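Local coordinates for protein phospholipase C-beta (PLC-beta) (Sepia officinalis, PDB 3QR0) that belongs to the phospholipase C-beta family, multidomain proteins combining PH, EF-hand-like, TIM-barrel and C2 domains, here with a bound calcium ion, at residues Asp282-Val287 and Gly295-Glu300. Sequence-based numbering, arbitrary orientation.
Sequences DYESAV and GQLTKE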
# COMPACT_ATOMS: atom_id res chain seq x y z
N ASP A 282 -18.85 -5.61 27.02
CA ASP A 282 -17.67 -4.80 26.71
C ASP A 282 -18.08 -3.41 26.23
O ASP A 282 -17.59 -2.42 26.74
CB ASP A 282 -16.80 -5.46 25.63
CG ASP A 282 -16.01 -6.66 26.15
OD1 ASP A 282 -15.74 -6.72 27.36
OD2 ASP A 282 -15.66 -7.53 25.32
N TYR A 283 -18.97 -3.36 25.25
CA TYR A 283 -19.32 -2.09 24.61
C TYR A 283 -20.18 -1.24 25.53
O TYR A 283 -19.97 -0.03 25.64
CB TYR A 283 -20.01 -2.33 23.26
CG TYR A 283 -19.31 -3.33 22.35
CD1 TYR A 283 -17.92 -3.33 22.22
CD2 TYR A 283 -20.03 -4.26 21.61
CE1 TYR A 283 -17.28 -4.24 21.39
CE2 TYR A 283 -19.39 -5.17 20.77
CZ TYR A 283 -18.01 -5.16 20.67
OH TYR A 283 -17.37 -6.06 19.85
N GLU A 284 -21.14 -1.88 26.20
CA GLU A 284 -22.01 -1.19 27.14
C GLU A 284 -21.27 -0.70 28.39
O GLU A 284 -21.62 0.34 28.93
CB GLU A 284 -23.19 -2.07 27.54
CG GLU A 284 -24.22 -2.19 26.45
CD GLU A 284 -24.86 -0.85 26.11
OE1 GLU A 284 -25.24 -0.11 27.05
OE2 GLU A 284 -24.98 -0.54 24.91
N SER A 285 -20.26 -1.44 28.83
CA SER A 285 -19.37 -0.98 29.90
C SER A 285 -18.69 0.34 29.52
O SER A 285 -18.68 1.29 30.31
CB SER A 285 -18.30 -2.03 30.21
OG SER A 285 -18.87 -3.18 30.81
N ALA A 286 -18.14 0.38 28.31
CA ALA A 286 -17.46 1.57 27.79
C ALA A 286 -18.38 2.78 27.63
O ALA A 286 -17.97 3.91 27.90
CB ALA A 286 -16.78 1.25 26.45
N VAL A 287 -19.62 2.55 27.21
CA VAL A 287 -20.54 3.64 26.89
C VAL A 287 -21.50 4.02 28.03
O VAL A 287 -21.80 5.20 28.20
CB VAL A 287 -21.34 3.32 25.61
CG1 VAL A 287 -22.49 4.29 25.43
CG2 VAL A 287 -20.40 3.36 24.40
N GLY A 295 -27.05 -8.29 28.24
CA GLY A 295 -27.59 -8.71 26.95
C GLY A 295 -28.45 -7.66 26.26
O GLY A 295 -29.38 -8.00 25.54
N GLN A 296 -28.13 -6.38 26.48
CA GLN A 296 -28.87 -5.29 25.85
C GLN A 296 -27.91 -4.23 25.33
O GLN A 296 -27.29 -3.51 26.11
CB GLN A 296 -29.86 -4.67 26.84
CG GLN A 296 -31.05 -5.57 27.19
CD GLN A 296 -32.21 -4.81 27.81
OE1 GLN A 296 -32.57 -3.72 27.36
NE2 GLN A 296 -32.82 -5.39 28.84
N LEU A 297 -27.79 -4.15 24.01
CA LEU A 297 -26.90 -3.20 23.35
C LEU A 297 -27.69 -1.96 22.94
O LEU A 297 -28.69 -2.05 22.23
CB LEU A 297 -26.25 -3.85 22.13
CG LEU A 297 -25.19 -3.04 21.37
CD1 LEU A 297 -23.98 -2.76 22.25
CD2 LEU A 297 -24.77 -3.77 20.09
N THR A 298 -27.22 -0.80 23.40
CA THR A 298 -27.86 0.49 23.12
C THR A 298 -27.35 1.08 21.80
O THR A 298 -26.41 0.56 21.19
CB THR A 298 -27.57 1.51 24.26
OG1 THR A 298 -26.16 1.71 24.38
CG2 THR A 298 -28.12 1.01 25.60
N LYS A 299 -27.98 2.17 21.37
CA LYS A 299 -27.59 2.88 20.15
C LYS A 299 -26.12 3.31 20.19
O LYS A 299 -25.39 3.16 19.20
CB LYS A 299 -28.49 4.11 19.99
CG LYS A 299 -28.31 4.89 18.71
CD LYS A 299 -29.40 5.94 18.54
CE LYS A 299 -29.35 7.01 19.63
NZ LYS A 299 -30.29 8.13 19.37
N GLU A 300 -25.68 3.81 21.34
CA GLU A 300 -24.30 4.27 21.51
C GLU A 300 -23.34 3.08 21.58
O GLU A 300 -22.21 3.17 21.10
CB GLU A 300 -24.18 5.13 22.77
CG GLU A 300 -24.88 6.50 22.69
CD GLU A 300 -26.40 6.45 22.85
OE1 GLU A 300 -26.94 5.44 23.38
OE2 GLU A 300 -27.06 7.43 22.44
O HOH W 1 -27.22 -1.80 28.17
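Glu-284 and Thr-298 join the two helices of an EF-hand-like helix-loop-helix, with the carboxylate of the first helix gripping the start of the second. Glu-284 OE2 takes two bonds from one residue: Thr-298 OG1 donates at 2.6 Å to its syn lone pair. Thr-298 N lies 2.7 Å from the same OE2 and its bond is nearly straight (170°), though it arrives from above the carboxylate plane, 53° out of it. Thr-298 is the N-cap of helix 299-307, and its OG1 sits between its own backbone N and carbonyl carbon (chi1 60°). That placement lets the hydroxyl reach Glu-284 while also capping the backbone N of Gly-301. The carboxylate therefore stands at the N-terminal end of this helix, whose dipole would probably favour its charged form.

The other oxygen, Glu-284 OE1, is hydrogen-bonded to Asn-288 ND2. A water donates a weak bond to Glu-284 OE1 (2.8 Å) and a second bond to Gln-296 O (2.7 Å), a loose bridge from the carboxylate to the backbone of 296-297. Just beyond, Leu-297 pairs by its backbone with Ile-245 in a short two-stranded antiparallel sheet, as between the loops of paired EF-hands.

Packing flanks the polar centre. Leu-297 CD1 approaches Glu-284 OE2 to 3.6 Å and lies 4.1 Å from Tyr-283 CB, so this one methyl touches both the carboxylate oxygen and the first helix. It reaches the Tyr-283 ring at an edge, near the ring plane. One turn along, the side chains of Val-287 and Glu-300 cross at about a right angle, near Phe-219 and Leu-223 of helix 215-225. The fit is tight, with Val-287 CG1 3.3 Å from Glu-300 CB and Val-287 CG2 3.8 Å from Glu-300 O.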